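Local coordinates for putative diflavin flavoprotein A 5 (Nostoc sp. PCC 7120, PDB 4FEK) that probably carries electrons from NADH to oxygen, reducing it to water; this chain is its N-terminal part, a metallo-beta-lactamase-like domain of the flavodiiron type, at residues V9-I14 with L68-Q73; S45-I48 with K52-I55; P150-R155 with L216-D221. All blocks are in the same frame, centred on the assembly; numbering follows the deposited sequence. Where two conformers were deposited one is given.

In the fold
The three contacts lie in one domain with two mixed beta sheets and surrounding helices, as in metallo-beta-lactamases. Contacts 1 and 2 are neighbours, their centres about 11 Å apart, and both belong to the seven-stranded sheet: contact 2 joins its strands 41-49 and 53-56, and contact 1 packs one of its two edge strands, 8-15, against helix 61-74, which follows strand 53-56. Along the chain, contact 2 falls between the two segments of contact 1. Contact 3 comes later, at the five-stranded sheet and helix 209-219; its centre is about 29 Å from contact 1 and 22 Å from contact 2. The first two thus build one half of the domain; the third packs a loop of the other half on helix 209-219.

Contact 1 of 3, residues V9-I14 with L68-Q73; sequences VQVLPI and LEALQQ
V9 and V11 have nearly the same rotamer, each with CG1 anti to the backbone N (chi1 178° and -173°), and both valines lean toward A70 on helix 61-74. In V9 this puts CG1 beside the carbonyl carbon and sends it forward to the alanine methyl, CG1 standing 3.7 Å from A70 CB. The branch point follows close behind, with V9 CB 3.8 Å from A70 CB, while the other methyl, CG2, is a little farther at 4.2 Å from A70 CB. A70 therefore presses into the side of V9 and does not merely touch one tip. V11, two residues along the strand, offers its CG2, at a looser 4.4 Å from A70 CB. The two branches that point at the alanine, V9 CG1 and V11 CG2, are themselves 4.0 Å apart, so the methyl of A70 looks into a shallow fork between them. With a side chain this small on the helix, the backbones come near: the CA atoms of V9 and A70 are 6.7 Å apart. The contact is purely apolar and modest in area. Strand alternation turns Q10 to the other face, where its amide is held by R22 and the carbonyl of D183. The valines run along one stripe of the helix, V9 also meeting I66 and V11 meeting T74, whose hydroxyl bonds to the carbonyl of A70. Beside them on the next strand, 18-25, is L21, which touches both valines, while L71 points away from strand segment 9-14 and packs on V47 and I55 of the sheet as well as on L99 of helix 93-102.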
ATOM      1  N   VAL A   9       1.597 -15.890   5.600  1.00 21.44           N
ATOM      2  CA  VAL A   9       1.009 -14.589   5.871  1.00 18.80           C
ATOM      3  C   VAL A   9       1.039 -14.333   7.366  1.00 19.18           C
ATOM      4  O   VAL A   9       0.630 -15.166   8.165  1.00 21.06           O
ATOM      5  CB  VAL A   9      -0.443 -14.484   5.321  1.00 18.17           C
ATOM      6  CG1 VAL A   9      -1.045 -13.125   5.666  1.00 11.70           C
ATOM      7  CG2 VAL A   9      -0.441 -14.706   3.827  1.00 19.84           C
ATOM      8  N   GLN A  10       1.546 -13.171   7.742  1.00 14.88           N
ATOM      9  CA  GLN A  10       1.658 -12.794   9.133  1.00 22.09           C
ATOM     10  C   GLN A  10       0.541 -11.783   9.430  1.00 25.39           C
ATOM     11  O   GLN A  10       0.460 -10.729   8.785  1.00 21.41           O
ATOM     12  CB  GLN A  10       3.070 -12.218   9.322  1.00 22.32           C
ATOM     13  CG  GLN A  10       3.500 -11.829  10.698  1.00 27.37           C
ATOM     14  CD  GLN A  10       4.932 -11.308  10.676  1.00 28.24           C
ATOM     15  OE1 GLN A  10       5.322 -10.578   9.758  1.00 22.65           O
ATOM     16  NE2 GLN A  10       5.720 -11.689  11.663  1.00 26.95           N
ATOM     17  N   VAL A  11      -0.342 -12.112  10.378  1.00 18.51           N
ATOM     18  CA  VAL A  11      -1.460 -11.227  10.710  1.00 18.58           C
ATOM     19  C   VAL A  11      -1.310 -10.668  12.130  1.00 28.34           C
ATOM     20  O   VAL A  11      -1.029 -11.417  13.055  1.00 27.04           O
ATOM     21  CB  VAL A  11      -2.795 -11.973  10.594  1.00 23.29           C
ATOM     22  CG1 VAL A  11      -3.966 -11.007  10.783  1.00 20.85           C
ATOM     23  CG2 VAL A  11      -2.888 -12.676   9.241  1.00 22.56           C
ATOM     24  N   LEU A  12      -1.505  -9.361  12.297  1.00 26.37           N
ATOM     25  CA  LEU A  12      -1.281  -8.694  13.578  1.00 23.95           C
ATOM     26  C   LEU A  12      -2.178  -7.462  13.670  1.00 22.92           C
ATOM     27  O   LEU A  12      -2.334  -6.728  12.691  1.00 22.31           O
ATOM     28  CB  LEU A  12       0.183  -8.252  13.669  1.00 25.31           C
ATOM     29  CG  LEU A  12       1.067  -8.260  14.929  1.00 38.55           C
ATOM     30  CD1 LEU A  12       1.734  -6.893  15.146  1.00 37.05           C
ATOM     31  CD2 LEU A  12       0.367  -8.730  16.216  1.00 40.32           C
ATOM     32  N   PRO A  13      -2.797  -7.235  14.841  1.00 23.46           N
ATOM     33  CA  PRO A  13      -3.459  -5.957  15.121  1.00 17.40           C
ATOM     34  C   PRO A  13      -2.414  -4.844  15.181  1.00 20.55           C
ATOM     35  O   PRO A  13      -1.355  -5.042  15.770  1.00 23.16           O
ATOM     36  CB  PRO A  13      -4.043  -6.154  16.533  1.00 27.34           C
ATOM     37  CG  PRO A  13      -4.138  -7.631  16.717  1.00 31.50           C
ATOM     38  CD  PRO A  13      -3.012  -8.230  15.908  1.00 26.39           C
ATOM     39  N   ILE A  14      -2.689  -3.699  14.573  1.00 21.36           N
ATOM     40  CA  ILE A  14      -1.715  -2.613  14.606  1.00 24.44           C
ATOM     41  C   ILE A  14      -2.294  -1.349  15.204  1.00 25.35           C
ATOM     42  O   ILE A  14      -1.558  -0.451  15.611  1.00 28.27           O
ATOM     43  CB  ILE A  14      -1.124  -2.320  13.207  1.00 21.06           C
ATOM     44  CG1 ILE A  14      -2.223  -1.819  12.259  1.00 18.97           C
ATOM     45  CG2 ILE A  14      -0.440  -3.556  12.681  1.00 17.96           C
ATOM     46  CD1 ILE A  14      -1.715  -1.422  10.832  1.00 19.95           C
ATOM     47  N   LEU A  68      -5.785 -14.885   0.381  1.00 15.39           N
ATOM     48  CA  LEU A  68      -7.221 -15.110   0.522  1.00 17.72           C
ATOM     49  C   LEU A  68      -7.572 -16.059   1.676  1.00 18.63           C
ATOM     50  O   LEU A  68      -8.561 -15.837   2.390  1.00 20.60           O
ATOM     51  CB  LEU A  68      -7.809 -15.624  -0.791  1.00 18.57           C
ATOM     52  CG  LEU A  68      -7.795 -14.571  -1.903  1.00 24.40           C
ATOM     53  CD1 LEU A  68      -8.226 -15.196  -3.217  1.00 26.33           C
ATOM     54  CD2 LEU A  68      -8.654 -13.362  -1.551  1.00 26.68           C
ATOM     55  N   GLU A  69      -6.777 -17.114   1.848  1.00 19.93           N
ATOM     56  CA  GLU A  69      -6.932 -18.005   3.010  1.00 20.66           C
ATOM     57  C   GLU A  69      -6.812 -17.257   4.335  1.00 24.86           C
ATOM     58  O   GLU A  69      -7.654 -17.426   5.214  1.00 19.49           O
ATOM     59  CB  GLU A  69      -5.912 -19.146   2.970  1.00 24.78           C
ATOM     60  CG  GLU A  69      -6.084 -20.074   1.759  1.00 39.23           C
ATOM     61  CD  GLU A  69      -5.447 -21.450   1.964  1.00 53.62           C
ATOM     62  OE1 GLU A  69      -5.136 -21.802   3.128  1.00 59.56           O
ATOM     63  OE2 GLU A  69      -5.260 -22.179   0.964  1.00 54.89           O
ATOM     64  N   ALA A  70      -5.771 -16.428   4.481  1.00 19.76           N
ATOM     65  CA  ALA A  70      -5.607 -15.636   5.700  1.00 20.96           C
ATOM     66  C   ALA A  70      -6.734 -14.600   5.882  1.00 19.29           C
ATOM     67  O   ALA A  70      -7.217 -14.361   6.999  1.00 19.71           O
ATOM     68  CB  ALA A  70      -4.230 -14.946   5.715  1.00 18.63           C
ATOM     69  N   LEU A  71      -7.155 -13.996   4.781  1.00 17.10           N
ATOM     70  CA  LEU A  71      -8.161 -12.946   4.840  1.00 17.34           C
ATOM     71  C   LEU A  71      -9.482 -13.569   5.302  1.00 17.93           C
ATOM     72  O   LEU A  71     -10.180 -13.014   6.155  1.00 18.95           O
ATOM     73  CB  LEU A  71      -8.323 -12.292   3.466  1.00 18.89           C
ATOM     74  CG  LEU A  71      -9.374 -11.194   3.371  1.00 20.67           C
ATOM     75  CD1 LEU A  71      -8.956 -10.037   4.245  1.00 23.21           C
ATOM     76  CD2 LEU A  71      -9.600 -10.769   1.912  1.00 21.78           C
ATOM     77  N   GLN A  72      -9.802 -14.738   4.745  1.00 23.20           N
ATOM     78  CA  GLN A  72     -10.996 -15.493   5.134  1.00 26.25           C
ATOM     79  C   GLN A  72     -10.990 -15.872   6.608  1.00 26.47           C
ATOM     80  O   GLN A  72     -12.040 -15.974   7.231  1.00 30.20           O
ATOM     81  CB  GLN A  72     -11.137 -16.766   4.295  1.00 29.05           C
ATOM     82  CG  GLN A  72     -12.198 -16.684   3.223  1.00 35.06           C
ATOM     83  CD  GLN A  72     -12.559 -18.050   2.634  1.00 39.28           C
ATOM     84  OE1 GLN A  72     -12.018 -19.082   3.033  1.00 37.14           O
ATOM     85  NE2 GLN A  72     -13.472 -18.051   1.671  1.00 40.29           N
ATOM     86  N   GLN A  73      -9.807 -16.080   7.168  1.00 21.96           N
ATOM     87  CA  GLN A  73      -9.702 -16.382   8.586  1.00 27.57           C
ATOM     88  C   GLN A  73      -9.834 -15.139   9.451  1.00 30.53           C
ATOM     89  O   GLN A  73     -10.108 -15.248  10.636  1.00 28.47           O
ATOM     90  CB  GLN A  73      -8.407 -17.140   8.891  1.00 33.37           C
ATOM     91  CG  GLN A  73      -8.338 -18.500   8.182  1.00 47.92           C
ATOM     92  CD  GLN A  73      -6.988 -19.191   8.323  1.00 60.15           C
ATOM     93  OE1 GLN A  73      -6.057 -18.654   8.929  1.00 63.90           O
ATOM     94  NE2 GLN A  73      -6.879 -20.394   7.760  1.00 64.22           N
TER

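Contact 2 of 3, residues S45-I48 with K52-I55; sequences SYVI and KTAI
I48 and A54 exchange two backbone hydrogen bonds. I48 N gives to A54 O at 2.9 Å, nearly straight at the hydrogen (163°) and arriving almost along the C=O axis; A54 N returns the bond to I48 O at 3.1 Å, as straight (167°) and lying in the carbonyl plane. Flanking this hydrogen-bonded pair are CA-H...O contacts, the shortest from I55 CA to Y46 O at 3.2 Å. The next pair, V47 with I55, is non-hydrogen-bonded, and its CA atoms close to 4.5 Å. Together they make the antiparallel beta hairpin of strands 41-49 and 53-56, in the middle of the seven-stranded sheet. On the face carrying V47 and I55, the valine uses both branches. Its CG1, anti to the backbone N (chi1 -175°), meets T53 CG2 diagonally at 4.0 Å; its CG2 meets I55 CG2 at 4.2 Å. I48 and A54 point to the other face, where I48 packs on L140 and H144. Y46 packs on V20 and I56, and its end leads away from K52-I55 toward the five-stranded sheet: its hydroxyl is hydrogen-bonded to V229 O, and its ring packs edge-to-face with Y171.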
ATOM      1  N   SER A  45      -1.043  -5.919   3.286  1.00  8.96           N
ATOM      2  CA  SER A  45      -2.406  -5.508   3.037  1.00 10.46           C
ATOM      3  C   SER A  45      -2.998  -5.198   4.416  1.00 14.47           C
ATOM      4  O   SER A  45      -2.506  -5.684   5.438  1.00 12.90           O
ATOM      5  CB  SER A  45      -3.181  -6.653   2.357  1.00 15.79           C
ATOM      6  OG  SER A  45      -4.478  -6.239   1.986  1.00 30.13           O
ATOM      7  N   TYR A  46      -4.046  -4.394   4.451  1.00 11.16           N
ATOM      8  CA  TYR A  46      -4.574  -3.946   5.735  1.00 10.67           C
ATOM      9  C   TYR A  46      -6.094  -4.102   5.770  1.00 10.58           C
ATOM     10  O   TYR A  46      -6.744  -4.102   4.724  1.00 16.21           O
ATOM     11  CB  TYR A  46      -4.193  -2.479   5.975  1.00 11.21           C
ATOM     12  CG  TYR A  46      -2.705  -2.274   6.012  1.00 13.06           C
ATOM     13  CD1 TYR A  46      -2.007  -2.354   7.203  1.00  8.46           C
ATOM     14  CD2 TYR A  46      -1.979  -2.070   4.831  1.00 12.65           C
ATOM     15  CE1 TYR A  46      -0.607  -2.195   7.241  1.00  9.69           C
ATOM     16  CE2 TYR A  46      -0.597  -1.923   4.856  1.00 14.46           C
ATOM     17  CZ  TYR A  46       0.081  -1.978   6.053  1.00 14.03           C
ATOM     18  OH  TYR A  46       1.457  -1.820   6.062  1.00 14.61           O
ATOM     19  N   VAL A  47      -6.648  -4.226   6.980  1.00 15.32           N
ATOM     20  CA  VAL A  47      -8.098  -4.343   7.180  1.00 12.38           C
ATOM     21  C   VAL A  47      -8.495  -3.354   8.262  1.00 11.32           C
ATOM     22  O   VAL A  47      -7.902  -3.354   9.339  1.00 15.77           O
ATOM     23  CB  VAL A  47      -8.503  -5.758   7.658  1.00 19.86           C
ATOM     24  CG1 VAL A  47     -10.025  -5.865   7.731  1.00 19.51           C
ATOM     25  CG2 VAL A  47      -7.924  -6.830   6.726  1.00 17.72           C
ATOM     26  N   ILE A  48      -9.431  -2.461   7.951  1.00 10.88           N
ATOM     27  CA  ILE A  48      -9.994  -1.572   8.967  1.00 15.83           C
ATOM     28  C   ILE A  48     -11.465  -1.941   9.164  1.00 17.14           C
ATOM     29  O   ILE A  48     -12.253  -1.934   8.211  1.00 17.59           O
ATOM     30  CB  ILE A  48      -9.915  -0.083   8.563  1.00 17.86           C
ATOM     31  CG1 ILE A  48      -8.469   0.327   8.259  1.00 14.76           C
ATOM     32  CG2 ILE A  48     -10.508   0.797   9.668  1.00 13.37           C
ATOM     33  CD1 ILE A  48      -8.382   1.623   7.411  1.00 20.79           C
ATOM     34  N   LYS A  52     -18.381  -0.108   8.751  1.00 31.03           N
ATOM     35  CA  LYS A  52     -18.124  -0.750   7.460  1.00 25.84           C
ATOM     36  C   LYS A  52     -16.702  -1.297   7.445  1.00 25.83           C
ATOM     37  O   LYS A  52     -15.845  -0.813   8.183  1.00 23.72           O
ATOM     38  CB  LYS A  52     -18.311   0.247   6.304  1.00 29.21           C
ATOM     39  CG  LYS A  52     -19.771   0.680   6.077  1.00 33.38           C
ATOM     40  CD  LYS A  52     -19.890   1.450   4.762  1.00 36.54           C
ATOM     41  CE  LYS A  52     -21.304   1.953   4.523  1.00 46.35           C
ATOM     42  NZ  LYS A  52     -21.930   2.384   5.805  1.00 49.03           N
ATOM     43  N   THR A  53     -16.449  -2.311   6.617  1.00 25.76           N
ATOM     44  CA  THR A  53     -15.112  -2.902   6.545  1.00 21.23           C
ATOM     45  C   THR A  53     -14.412  -2.596   5.211  1.00 21.39           C
ATOM     46  O   THR A  53     -14.999  -2.720   4.139  1.00 24.21           O
ATOM     47  CB  THR A  53     -15.142  -4.437   6.832  1.00 26.71           C
ATOM     48  OG1 THR A  53     -15.527  -4.656   8.193  1.00 26.93           O
ATOM     49  CG2 THR A  53     -13.771  -5.044   6.646  1.00 22.39           C
ATOM     50  N   ALA A  54     -13.159  -2.163   5.292  1.00 20.25           N
ATOM     51  CA  ALA A  54     -12.347  -1.944   4.101  1.00 14.72           C
ATOM     52  C   ALA A  54     -11.046  -2.719   4.164  1.00 12.66           C
ATOM     53  O   ALA A  54     -10.417  -2.851   5.222  1.00 14.07           O
ATOM     54  CB  ALA A  54     -12.047  -0.432   3.912  1.00 22.10           C
ATOM     55  N   ILE A  55     -10.640  -3.242   3.017  1.00 12.10           N
ATOM     56  CA  ILE A  55      -9.305  -3.780   2.885  1.00 14.07           C
ATOM     57  C   ILE A  55      -8.470  -2.830   2.027  1.00 15.22           C
ATOM     58  O   ILE A  55      -8.969  -2.173   1.112  1.00 16.47           O
ATOM     59  CB  ILE A  55      -9.280  -5.222   2.336  1.00 18.62           C
ATOM     60  CG1 ILE A  55      -9.854  -5.304   0.938  1.00 24.17           C
ATOM     61  CG2 ILE A  55     -10.098  -6.166   3.251  1.00 18.62           C
ATOM     62  CD1 ILE A  55      -9.971  -6.775   0.460  1.00 30.94           C
TER

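Contact 3 of 3, residues P150-R155 with L216-D221; sequences PIPSPR and LEKISD
The loop that leaves strand 145-150 of the five-stranded sheet runs along one side of helix 209-219, starting near its C-terminal part; within 216-221, K218 is the residue that meets it, at P150, I151 and P152. The lysine has CG anti to its own carbonyl carbon (chi1 -83°), and the chain beyond is extended, so it reaches out from the helix and lies across the loop backbone. Its aliphatic part does the packing: K218 CD sits 3.8 Å from I151 CG2, the two side chains running at an oblique angle. The same carbon is 3.7 Å from P150 O, and the amine comes hardly nearer, NZ standing 3.6 Å from P150 O. At the tip, K218 NZ passes 4.1 Å from P152 CD, the side chain crossing the proline at about a right angle. I151 itself carries on into the fold, packing against A215 of the same helix and against I175, and farther along the loop S153 and P154 touch H211. Close to the lysine in the chain, S220 bonds back to E217: its OG gives to E217 O at 2.7 Å, tilted 25° from the carbonyl plane, and S220 N joins it from the same face at 3.3 Å from E217 O. A PEG molecule, probably from the crystallisation liquor, lies beside the end of K218 and is hydrogen-bonded to P152 O. With its amine too far from P150 O for a hydrogen bond, the lysine meets the loop chiefly through its methylenes; any pull between the ammonium and the carbonyl is probably weak at this surface position.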
ATOM      1  N   PRO A 150      -4.400  11.836  -3.513  1.00 19.30           N
ATOM      2  CA  PRO A 150      -3.844  11.296  -4.754  1.00 16.67           C
ATOM      3  C   PRO A 150      -2.445  11.848  -4.915  1.00 17.79           C
ATOM      4  O   PRO A 150      -2.215  13.057  -4.727  1.00 17.21           O
ATOM      5  CB  PRO A 150      -4.781  11.862  -5.841  1.00 17.26           C
ATOM      6  CG  PRO A 150      -6.054  12.182  -5.100  1.00 33.43           C
ATOM      7  CD  PRO A 150      -5.587  12.674  -3.758  1.00 19.59           C
ATOM      8  N   ILE A 151      -1.519  10.959  -5.240  1.00 14.02           N
ATOM      9  CA  ILE A 151      -0.144  11.361  -5.538  1.00 17.46           C
ATOM     10  C   ILE A 151       0.240  10.846  -6.923  1.00 18.77           C
ATOM     11  O   ILE A 151       1.121  10.002  -7.066  1.00 18.61           O
ATOM     12  CB  ILE A 151       0.847  10.898  -4.428  1.00 22.00           C
ATOM     13  CG1 ILE A 151       0.664   9.411  -4.113  1.00 20.53           C
ATOM     14  CG2 ILE A 151       0.649  11.747  -3.149  1.00 18.97           C
ATOM     15  CD1 ILE A 151       1.846   8.819  -3.357  1.00 21.47           C
ATOM     16  N   PRO A 152      -0.424  11.386  -7.970  1.00 17.12           N
ATOM     17  CA  PRO A 152      -0.159  10.885  -9.322  1.00 14.12           C
ATOM     18  C   PRO A 152       1.298  11.162  -9.756  1.00 15.09           C
ATOM     19  O   PRO A 152       1.820  12.260  -9.532  1.00 15.58           O
ATOM     20  CB  PRO A 152      -1.130  11.707 -10.187  1.00 19.06           C
ATOM     21  CG  PRO A 152      -1.330  12.992  -9.423  1.00 22.89           C
ATOM     22  CD  PRO A 152      -1.328  12.549  -7.972  1.00 17.70           C
ATOM     23  N   SER A 153       1.919  10.167 -10.381  1.00 17.25           N
ATOM     24  CA  SER A 153       3.261  10.295 -10.930  1.00 18.22           C
ATOM     25  C   SER A 153       3.318   9.513 -12.244  1.00 19.27           C
ATOM     26  O   SER A 153       2.477   8.629 -12.490  1.00 16.12           O
ATOM     27  CB  SER A 153       4.299   9.760  -9.935  1.00 18.36           C
ATOM     28  OG  SER A 153       4.150   8.365  -9.735  1.00 19.69           O
ATOM     29  N   PRO A 154       4.310   9.818 -13.092  1.00 21.02           N
ATOM     30  CA  PRO A 154       4.422   9.110 -14.370  1.00 20.40           C
ATOM     31  C   PRO A 154       4.456   7.587 -14.202  1.00 20.14           C
ATOM     32  O   PRO A 154       3.797   6.868 -14.953  1.00 21.68           O
ATOM     33  CB  PRO A 154       5.747   9.635 -14.936  1.00 23.95           C
ATOM     34  CG  PRO A 154       5.847  11.026 -14.366  1.00 23.12           C
ATOM     35  CD  PRO A 154       5.309  10.901 -12.968  1.00 20.11           C
ATOM     36  N   ARG A 155       5.176   7.102 -13.199  1.00 18.21           N
ATOM     37  CA  ARG A 155       5.235   5.671 -12.901  0.50 19.35           C
ATOM     38  C   ARG A 155       3.914   5.103 -12.337  1.00 20.54           C
ATOM     39  O   ARG A 155       3.494   3.985 -12.690  1.00 18.05           O
ATOM     40  CB  ARG A 155       6.385   5.411 -11.929  0.50 19.99           C
ATOM     41  CG  ARG A 155       6.502   3.984 -11.448  0.50 21.34           C
ATOM     42  CD  ARG A 155       6.969   3.065 -12.555  0.50 23.60           C
ATOM     43  NE  ARG A 155       7.224   1.715 -12.058  0.50 27.31           N
ATOM     44  CZ  ARG A 155       6.275   0.833 -11.759  0.50 30.36           C
ATOM     45  NH1 ARG A 155       4.992   1.157 -11.894  0.50 30.23           N
ATOM     46  NH2 ARG A 155       6.606  -0.373 -11.318  0.50 32.95           N
ATOM     47  N   LEU A 216       5.652  14.313  -0.466  1.00 19.34           N
ATOM     48  CA  LEU A 216       6.057  14.704   0.882  1.00 23.56           C
ATOM     49  C   LEU A 216       5.371  16.000   1.311  1.00 28.15           C
ATOM     50  O   LEU A 216       4.907  16.120   2.447  1.00 23.77           O
ATOM     51  CB  LEU A 216       7.584  14.832   0.972  1.00 22.36           C
ATOM     52  CG  LEU A 216       8.390  13.541   0.740  1.00 26.11           C
ATOM     53  CD1 LEU A 216       9.898  13.821   0.825  1.00 28.55           C
ATOM     54  CD2 LEU A 216       7.994  12.441   1.719  1.00 22.02           C
ATOM     55  N   GLU A 217       5.287  16.963   0.395  1.00 23.40           N
ATOM     56  CA  GLU A 217       4.602  18.212   0.708  1.00 28.42           C
ATOM     57  C   GLU A 217       3.119  17.962   1.035  1.00 26.02           C
ATOM     58  O   GLU A 217       2.588  18.541   1.978  1.00 28.09           O
ATOM     59  CB  GLU A 217       4.729  19.212  -0.445  1.00 38.72           C
ATOM     60  CG  GLU A 217       4.741  20.683  -0.011  1.00 57.14           C
ATOM     61  CD  GLU A 217       3.391  21.178   0.492  1.00 70.68           C
ATOM     62  OE1 GLU A 217       2.358  20.794  -0.098  1.00 74.49           O
ATOM     63  OE2 GLU A 217       3.362  21.953   1.478  1.00 76.20           O
ATOM     64  N   LYS A 218       2.465  17.121   0.235  1.00 24.00           N
ATOM     65  CA  LYS A 218       1.047  16.760   0.457  1.00 28.74           C
ATOM     66  C   LYS A 218       0.779  16.161   1.827  1.00 29.88           C
ATOM     67  O   LYS A 218      -0.201  16.508   2.494  1.00 32.71           O
ATOM     68  CB  LYS A 218       0.531  15.803  -0.629  1.00 30.42           C
ATOM     69  CG  LYS A 218       0.078  16.489  -1.912  1.00 37.59           C
ATOM     70  CD  LYS A 218       0.012  15.498  -3.072  1.00 41.28           C
ATOM     71  CE  LYS A 218      -0.056  16.207  -4.427  1.00 42.06           C
ATOM     72  NZ  LYS A 218       0.454  15.351  -5.549  1.00 36.39           N
ATOM     73  N   ILE A 219       1.642  15.257   2.264  1.00 26.97           N
ATOM     74  CA  ILE A 219       1.398  14.600   3.535  1.00 27.29           C
ATOM     75  C   ILE A 219       1.907  15.400   4.731  1.00 29.07           C
ATOM     76  O   ILE A 219       1.554  15.092   5.867  1.00 28.20           O
ATOM     77  CB  ILE A 219       1.999  13.179   3.575  1.00 23.90           C
ATOM     78  CG1 ILE A 219       3.519  13.235   3.617  1.00 25.40           C
ATOM     79  CG2 ILE A 219       1.504  12.323   2.389  1.00 21.57           C
ATOM     80  CD1 ILE A 219       4.171  11.852   3.593  1.00 30.51           C
ATOM     81  N   SER A 220       2.718  16.432   4.475  1.00 28.21           N
ATOM     82  CA  SER A 220       3.380  17.184   5.547  1.00 31.87           C
ATOM     83  C   SER A 220       2.443  17.805   6.582  1.00 36.99           C
ATOM     84  O   SER A 220       2.826  17.966   7.736  1.00 39.68           O
ATOM     85  CB  SER A 220       4.334  18.255   4.988  1.00 35.25           C
ATOM     86  OG  SER A 220       3.621  19.299   4.369  1.00 31.88           O
ATOM     87  N   ASP A 221       1.223  18.154   6.191  1.00 34.29           N
ATOM     88  CA  ASP A 221       0.279  18.674   7.177  1.00 41.51           C
ATOM     89  C   ASP A 221      -0.461  17.606   8.007  1.00 36.07           C
ATOM     90  O   ASP A 221      -1.221  17.943   8.911  1.00 36.36           O
ATOM     91  CB  ASP A 221      -0.698  19.654   6.530  1.00 54.45           C
ATOM     92  CG  ASP A 221      -0.133  21.064   6.453  1.00 69.45           C
ATOM     93  OD1 ASP A 221       0.264  21.603   7.513  1.00 75.90           O
ATOM     94  OD2 ASP A 221      -0.069  21.623   5.334  1.00 72.92           O
TER